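Local coordinates for nisin biosynthesis protein NisC (Lactococcus lactis subsp. lactis, PDB 2G0D) that catalyses the cyclisation steps of nisin biosynthesis, closing the thioether rings of this lantibiotic with the help of a bound zinc ion, at residues Met202-Gly207 against Ile284-Leu289; Cys213-Ala218 against Leu229-Lys234. All coordinates share one frame; numbering follows the deposited sequence.

Contact 1: residues Met202-Gly207 against Ile284-Leu289; sequences MGLAHG and ISLLYL
Leu-204 and Leu-286 meet through different first torsions. In Leu-204, CG is anti to the backbone N (chi1 -180°), and the side chain reaches out from the loop toward the helix. In Leu-286, CG is anti to the carbonyl carbon (chi1 -67°), which sets its CD1 methyl against the loop leucine. The two side chains cross at about a right angle. One methyl of each makes the touch, with Leu-204 CD2 lying 3.9 Å from Leu-286 CD1.

Ile-284, two residues earlier on the helix and a little over half a turn away, makes the second touch. Its CG1 branch runs out in an extended line, and CD1 comes 3.8 Å from Met-202 O. This is plain van der Waals contact with a carbonyl oxygen. The polar need of Met-202 O is met by a hydrogen bond with Tyr-239 OH. Backbone to backbone, the approach is closest at Leu-204 and Ile-284, whose CA atoms are 6.2 Å apart.

All four touching residues are buried. The side chain of Leu-204 lies about 9 Å from the zinc ion, and the loop is tied to the metal site through a backbone hydrogen bond between Ala-205 and the zinc ligand Cys-278. The contact thus lies near the metal site, buried in the alpha toroid.

The loop 202-207 runs from strand 200-201 to helix 208-221, with Gly-207 as the N-cap of that helix. Helix 281-294 packs against it, and is itself flanked by helix 226-242 through Ile-284 and by helix 327-341 through Leu-286.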
ATOM      1  N   MET A 202      13.847  -4.040  -1.817  1.00 32.92           N
ATOM      2  CA  MET A 202      13.145  -5.326  -1.921  1.00 32.35           C
ATOM      3  C   MET A 202      11.875  -5.384  -1.069  1.00 32.01           C
ATOM      4  O   MET A 202      11.294  -6.451  -0.842  1.00 31.64           O
ATOM      5  CB  MET A 202      14.118  -6.460  -1.562  1.00 33.34           C
ATOM      6  CG  MET A 202      15.277  -6.677  -2.602  1.00 33.07           C
ATOM      7  SD  MET A 202      14.672  -7.476  -4.107  1.00 34.76           S
ATOM      8  CE  MET A 202      14.496  -6.056  -5.099  1.00 39.00           C
ATOM      9  N   GLY A 203      11.449  -4.218  -0.607  1.00 31.84           N
ATOM     10  CA  GLY A 203      10.223  -4.081   0.177  1.00 31.48           C
ATOM     11  C   GLY A 203       9.020  -3.901  -0.724  1.00 31.04           C
ATOM     12  O   GLY A 203       9.155  -3.547  -1.892  1.00 30.69           O
ATOM     13  N   LEU A 204       7.840  -4.151  -0.178  1.00 31.25           N
ATOM     14  CA  LEU A 204       6.599  -3.927  -0.910  1.00 31.87           C
ATOM     15  C   LEU A 204       6.347  -2.441  -1.114  1.00 31.36           C
ATOM     16  O   LEU A 204       6.024  -1.991  -2.227  1.00 31.33           O
ATOM     17  CB  LEU A 204       5.413  -4.540  -0.146  1.00 32.20           C
ATOM     18  CG  LEU A 204       4.035  -4.383  -0.808  1.00 33.85           C
ATOM     19  CD1 LEU A 204       3.947  -5.355  -1.960  1.00 35.59           C
ATOM     20  CD2 LEU A 204       2.901  -4.636   0.152  1.00 32.73           C
ATOM     21  N   ALA A 205       6.471  -1.697  -0.020  1.00 30.98           N
ATOM     22  CA  ALA A 205       6.125  -0.276   0.040  1.00 31.61           C
ATOM     23  C   ALA A 205       7.019   0.611  -0.841  1.00 31.77           C
ATOM     24  O   ALA A 205       6.543   1.593  -1.425  1.00 32.32           O
ATOM     25  CB  ALA A 205       6.170   0.207   1.493  1.00 30.77           C
ATOM     26  N   HIS A 206       8.300   0.250  -0.945  1.00 31.43           N
ATOM     27  CA  HIS A 206       9.286   1.109  -1.582  1.00 31.43           C
ATOM     28  C   HIS A 206      10.135   0.433  -2.649  1.00 31.38           C
ATOM     29  O   HIS A 206      11.052   1.055  -3.208  1.00 32.12           O
ATOM     30  CB  HIS A 206      10.218   1.708  -0.515  1.00 31.10           C
ATOM     31  CG  HIS A 206       9.515   2.516   0.520  1.00 30.82           C
ATOM     32  ND1 HIS A 206       8.852   3.687   0.222  1.00 32.14           N
ATOM     33  CD2 HIS A 206       9.411   2.356   1.861  1.00 31.63           C
ATOM     34  CE1 HIS A 206       8.354   4.205   1.330  1.00 32.34           C
ATOM     35  NE2 HIS A 206       8.675   3.413   2.339  1.00 33.69           N
ATOM     36  N   GLY A 207       9.858  -0.837  -2.921  1.00 31.91           N
ATOM     37  CA  GLY A 207      10.753  -1.638  -3.733  1.00 30.41           C
ATOM     38  C   GLY A 207      10.057  -2.509  -4.752  1.00 31.38           C
ATOM     39  O   GLY A 207       8.946  -2.190  -5.216  1.00 30.62           O
ATOM     40  N   ILE A 284       5.914  -9.265   0.836  1.00 30.17           N
ATOM     41  CA  ILE A 284       6.465 -10.088  -0.247  1.00 29.11           C
ATOM     42  C   ILE A 284       5.501 -11.230  -0.619  1.00 29.54           C
ATOM     43  O   ILE A 284       5.395 -11.577  -1.791  1.00 29.99           O
ATOM     44  CB  ILE A 284       7.898 -10.596   0.110  1.00 29.95           C
ATOM     45  CG1 ILE A 284       8.902  -9.430   0.076  1.00 27.32           C
ATOM     46  CG2 ILE A 284       8.337 -11.766  -0.795  1.00 27.61           C
ATOM     47  CD1 ILE A 284      10.144  -9.665   0.919  1.00 27.31           C
ATOM     48  N   SER A 285       4.771 -11.785   0.356  1.00 28.97           N
ATOM     49  CA  SER A 285       3.818 -12.875   0.059  1.00 28.32           C
ATOM     50  C   SER A 285       2.732 -12.433  -0.917  1.00 28.11           C
ATOM     51  O   SER A 285       2.191 -13.254  -1.645  1.00 28.04           O
ATOM     52  CB  SER A 285       3.173 -13.443   1.328  1.00 28.18           C
ATOM     53  OG  SER A 285       2.209 -12.558   1.918  1.00 29.33           O
ATOM     54  N   LEU A 286       2.401 -11.139  -0.915  1.00 28.11           N
ATOM     55  CA  LEU A 286       1.420 -10.583  -1.871  1.00 28.17           C
ATOM     56  C   LEU A 286       1.915 -10.696  -3.324  1.00 28.51           C
ATOM     57  O   LEU A 286       1.161 -11.061  -4.224  1.00 28.60           O
ATOM     58  CB  LEU A 286       1.059  -9.123  -1.507  1.00 27.60           C
ATOM     59  CG  LEU A 286       0.286  -8.920  -0.182  1.00 26.87           C
ATOM     60  CD1 LEU A 286       0.136  -7.424   0.202  1.00 24.72           C
ATOM     61  CD2 LEU A 286      -1.048  -9.570  -0.295  1.00 22.68           C
ATOM     62  N   LEU A 287       3.187 -10.401  -3.552  1.00 29.16           N
ATOM     63  CA  LEU A 287       3.784 -10.613  -4.880  1.00 29.42           C
ATOM     64  C   LEU A 287       3.550 -12.048  -5.380  1.00 29.28           C
ATOM     65  O   LEU A 287       3.152 -12.244  -6.516  1.00 29.74           O
ATOM     66  CB  LEU A 287       5.298 -10.309  -4.863  1.00 29.38           C
ATOM     67  CG  LEU A 287       6.055 -10.664  -6.158  1.00 29.88           C
ATOM     68  CD1 LEU A 287       5.618  -9.772  -7.348  1.00 29.55           C
ATOM     69  CD2 LEU A 287       7.561 -10.561  -5.948  1.00 29.36           C
ATOM     70  N   TYR A 288       3.781 -13.040  -4.529  1.00 28.88           N
ATOM     71  CA  TYR A 288       3.719 -14.422  -4.965  1.00 29.12           C
ATOM     72  C   TYR A 288       2.249 -14.817  -5.187  1.00 29.40           C
ATOM     73  O   TYR A 288       1.913 -15.573  -6.111  1.00 28.98           O
ATOM     74  CB  TYR A 288       4.384 -15.332  -3.929  1.00 29.47           C
ATOM     75  CG  TYR A 288       5.910 -15.405  -4.013  1.00 30.98           C
ATOM     76  CD1 TYR A 288       6.532 -16.471  -4.684  1.00 31.72           C
ATOM     77  CD2 TYR A 288       6.729 -14.424  -3.431  1.00 30.18           C
ATOM     78  CE1 TYR A 288       7.929 -16.564  -4.785  1.00 30.17           C
ATOM     79  CE2 TYR A 288       8.141 -14.516  -3.518  1.00 29.57           C
ATOM     80  CZ  TYR A 288       8.725 -15.602  -4.191  1.00 31.14           C
ATOM     81  OH  TYR A 288      10.099 -15.729  -4.297  1.00 31.29           O
ATOM     82  N   LEU A 289       1.384 -14.280  -4.339  1.00 28.00           N
ATOM     83  CA  LEU A 289      -0.025 -14.560  -4.395  1.00 27.99           C
ATOM     84  C   LEU A 289      -0.551 -14.018  -5.727  1.00 28.23           C
ATOM     85  O   LEU A 289      -1.096 -14.771  -6.540  1.00 26.78           O
ATOM     86  CB  LEU A 289      -0.728 -13.880  -3.193  1.00 28.18           C
ATOM     87  CG  LEU A 289      -2.248 -13.984  -3.195  1.00 29.16           C
ATOM     88  CD1 LEU A 289      -2.621 -15.491  -3.199  1.00 28.36           C
ATOM     89  CD2 LEU A 289      -2.885 -13.253  -2.033  1.00 27.59           C
TER

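Contact 2: residues Cys213-Ala218 against Leu229-Lys234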
ATOM      1  N   CYS A 213       3.493  -6.516  -7.726  1.00 29.62           N
ATOM      2  CA  CYS A 213       2.071  -6.603  -7.378  1.00 29.76           C
ATOM      3  C   CYS A 213       1.228  -5.762  -8.309  1.00 29.84           C
ATOM      4  O   CYS A 213       0.187  -6.227  -8.786  1.00 29.93           O
ATOM      5  CB  CYS A 213       1.807  -6.164  -5.930  1.00 29.69           C
ATOM      6  SG  CYS A 213       2.435  -7.339  -4.675  1.00 29.21           S
ATOM      7  N   ILE A 214       1.668  -4.528  -8.575  1.00 30.19           N
ATOM      8  CA  ILE A 214       0.838  -3.620  -9.374  1.00 29.76           C
ATOM      9  C   ILE A 214       0.760  -4.091 -10.826  1.00 30.00           C
ATOM     10  O   ILE A 214      -0.294  -3.993 -11.465  1.00 30.19           O
ATOM     11  CB  ILE A 214       1.204  -2.095  -9.208  1.00 30.54           C
ATOM     12  CG1 ILE A 214      -0.033  -1.216  -9.443  1.00 30.36           C
ATOM     13  CG2 ILE A 214       2.346  -1.659 -10.141  1.00 29.65           C
ATOM     14  CD1 ILE A 214      -1.206  -1.486  -8.445  1.00 29.31           C
ATOM     15  N   LEU A 215       1.859  -4.646 -11.336  1.00 29.53           N
ATOM     16  CA  LEU A 215       1.833  -5.239 -12.687  1.00 29.37           C
ATOM     17  C   LEU A 215       0.958  -6.473 -12.832  1.00 29.28           C
ATOM     18  O   LEU A 215       0.336  -6.666 -13.889  1.00 30.20           O
ATOM     19  CB  LEU A 215       3.239  -5.564 -13.178  1.00 29.20           C
ATOM     20  CG  LEU A 215       4.144  -4.341 -13.348  1.00 29.36           C
ATOM     21  CD1 LEU A 215       5.553  -4.817 -13.674  1.00 31.19           C
ATOM     22  CD2 LEU A 215       3.637  -3.340 -14.416  1.00 27.20           C
ATOM     23  N   ALA A 216       0.940  -7.320 -11.799  1.00 28.86           N
ATOM     24  CA  ALA A 216       0.060  -8.475 -11.772  1.00 29.30           C
ATOM     25  C   ALA A 216      -1.400  -8.011 -11.733  1.00 29.66           C
ATOM     26  O   ALA A 216      -2.240  -8.507 -12.491  1.00 29.54           O
ATOM     27  CB  ALA A 216       0.375  -9.361 -10.555  1.00 29.78           C
ATOM     28  N   TYR A 217      -1.691  -7.063 -10.832  1.00 29.60           N
ATOM     29  CA  TYR A 217      -3.049  -6.506 -10.709  1.00 29.61           C
ATOM     30  C   TYR A 217      -3.504  -5.845 -12.000  1.00 29.26           C
ATOM     31  O   TYR A 217      -4.604  -6.104 -12.426  1.00 30.10           O
ATOM     32  CB  TYR A 217      -3.168  -5.540  -9.526  1.00 28.76           C
ATOM     33  CG  TYR A 217      -4.566  -4.981  -9.266  1.00 29.09           C
ATOM     34  CD1 TYR A 217      -5.656  -5.829  -9.034  1.00 28.53           C
ATOM     35  CD2 TYR A 217      -4.791  -3.598  -9.223  1.00 26.21           C
ATOM     36  CE1 TYR A 217      -6.928  -5.320  -8.775  1.00 26.79           C
ATOM     37  CE2 TYR A 217      -6.063  -3.091  -8.950  1.00 23.33           C
ATOM     38  CZ  TYR A 217      -7.107  -3.947  -8.721  1.00 27.02           C
ATOM     39  OH  TYR A 217      -8.362  -3.434  -8.473  1.00 29.45           O
ATOM     40  N   ALA A 218      -2.657  -5.017 -12.619  1.00 29.18           N
ATOM     41  CA  ALA A 218      -2.905  -4.462 -13.972  1.00 28.56           C
ATOM     42  C   ALA A 218      -3.260  -5.530 -15.006  1.00 29.25           C
ATOM     43  O   ALA A 218      -4.246  -5.378 -15.707  1.00 29.93           O
ATOM     44  CB  ALA A 218      -1.699  -3.621 -14.462  1.00 27.36           C
ATOM     45  N   LEU A 229       4.345  -8.410 -18.528  1.00 35.59           N
ATOM     46  CA  LEU A 229       4.357  -9.808 -18.060  1.00 35.72           C
ATOM     47  C   LEU A 229       5.783 -10.309 -17.875  1.00 36.04           C
ATOM     48  O   LEU A 229       6.069 -11.042 -16.922  1.00 35.67           O
ATOM     49  CB  LEU A 229       3.554 -10.732 -18.988  1.00 35.37           C
ATOM     50  CG  LEU A 229       2.018 -10.596 -18.954  1.00 36.61           C
ATOM     51  CD1 LEU A 229       1.342 -11.403 -20.071  1.00 36.92           C
ATOM     52  CD2 LEU A 229       1.405 -10.980 -17.616  1.00 37.53           C
ATOM     53  N   SER A 230       6.685  -9.895 -18.767  1.00 35.67           N
ATOM     54  CA  SER A 230       8.099 -10.197 -18.589  1.00 36.08           C
ATOM     55  C   SER A 230       8.703  -9.458 -17.397  1.00 35.54           C
ATOM     56  O   SER A 230       9.619  -9.967 -16.755  1.00 35.80           O
ATOM     57  CB  SER A 230       8.907  -9.926 -19.870  1.00 35.92           C
ATOM     58  OG  SER A 230       8.395 -10.689 -20.960  1.00 37.87           O
ATOM     59  N   ALA A 231       8.207  -8.260 -17.101  1.00 35.73           N
ATOM     60  CA  ALA A 231       8.677  -7.518 -15.911  1.00 35.14           C
ATOM     61  C   ALA A 231       8.257  -8.226 -14.623  1.00 34.62           C
ATOM     62  O   ALA A 231       9.040  -8.349 -13.676  1.00 35.60           O
ATOM     63  CB  ALA A 231       8.157  -6.098 -15.928  1.00 35.27           C
ATOM     64  N   LEU A 232       7.021  -8.694 -14.603  1.00 33.76           N
ATOM     65  CA  LEU A 232       6.475  -9.443 -13.474  1.00 33.26           C
ATOM     66  C   LEU A 232       7.249 -10.747 -13.226  1.00 34.02           C
ATOM     67  O   LEU A 232       7.639 -11.033 -12.095  1.00 33.67           O
ATOM     68  CB  LEU A 232       4.999  -9.756 -13.745  1.00 33.11           C
ATOM     69  CG  LEU A 232       4.225 -10.596 -12.729  1.00 33.05           C
ATOM     70  CD1 LEU A 232       4.325  -9.971 -11.326  1.00 33.47           C
ATOM     71  CD2 LEU A 232       2.765 -10.777 -13.169  1.00 32.12           C
ATOM     72  N   GLN A 233       7.447 -11.526 -14.295  1.00 34.06           N
ATOM     73  CA  GLN A 233       8.230 -12.759 -14.244  1.00 35.41           C
ATOM     74  C   GLN A 233       9.646 -12.546 -13.696  1.00 34.36           C
ATOM     75  O   GLN A 233      10.084 -13.275 -12.806  1.00 34.08           O
ATOM     76  CB  GLN A 233       8.296 -13.389 -15.633  1.00 35.59           C
ATOM     77  CG  GLN A 233       8.421 -14.884 -15.602  1.00 41.33           C
ATOM     78  CD  GLN A 233       7.071 -15.587 -15.469  1.00 46.00           C
ATOM     79  OE1 GLN A 233       6.868 -16.387 -14.545  1.00 48.30           O
ATOM     80  NE2 GLN A 233       6.155 -15.310 -16.402  1.00 46.48           N
ATOM     81  N   LYS A 234      10.346 -11.544 -14.232  1.00 34.32           N
ATOM     82  CA  LYS A 234      11.697 -11.183 -13.792  1.00 33.83           C
ATOM     83  C   LYS A 234      11.739 -10.827 -12.302  1.00 33.83           C
ATOM     84  O   LYS A 234      12.636 -11.268 -11.579  1.00 34.02           O
ATOM     85  CB  LYS A 234      12.241 -10.019 -14.616  1.00 34.34           C
ATOM     86  CG  LYS A 234      13.579  -9.496 -14.111  1.00 34.98           C
ATOM     87  CD  LYS A 234      14.401  -8.826 -15.205  1.00 36.96           C
ATOM     88  CE  LYS A 234      15.722  -8.361 -14.611  1.00 36.75           C
ATOM     89  NZ  LYS A 234      16.459  -7.410 -15.491  1.00 37.95           N
TER
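Residues 213-218 and 229-234 are facing turns of two helices consecutive in the chain, 208-221 and 226-242. A short connection joins them into a helical hairpin of the alpha toroid. The segment axes run roughly antiparallel, at 139°, and come within 9.2 Å of each other. The backbones are nearest at Leu-215 and Leu-232, with 6.3 Å between their CA atoms.

The interface is apolar, and each helix gives it one leucine and one alanine. Leu-215 points at the partner helix. Its CG is anti to the carbonyl carbon (chi1 -63°), and its CD1 methyl rests 3.7 Å from Ala-231 CB. The same methyl passes the backbone of Leu-232 at a longer distance. Leu-232 answers from the other helix and lays its branched end over Ala-216. With only a methyl at each alanine, the leucine ends lie close to the opposing helix.

Neighbouring helices cover this layer. Ser-167 of helix 156-168 touches both Leu-215 and Ala-231, while Tyr-290 and Ala-294 of helix 281-294 touch Ala-216. At Ala-216 the leucine methyl reaches the main chain as well: Leu-232 CD2 is 3.8 Å from both CB and CA of Ala-216.

How the contacts relate
Both contacts are buried, but at different depths. The centre of contact 1 lies about 10 Å from the centre of the chain, near the zinc ion, and that of contact 2 about 16 Å. Contact 1 joins parts far apart in sequence and pairs a loop with a helix; contact 2 closes a local hairpin nested within that span. Contact 1 mixes methyl packing with a backbone carbonyl, whereas contact 2 is leucine against alanine. Helix 208-221 connects them, because it starts straight after the loop 202-207. Cys-213 SG sits at the junction, 3.7 Å from Leu-204 CD1 and packed against the backbone of Leu-286 and Leu-287. Leu-287 also meets Leu-232.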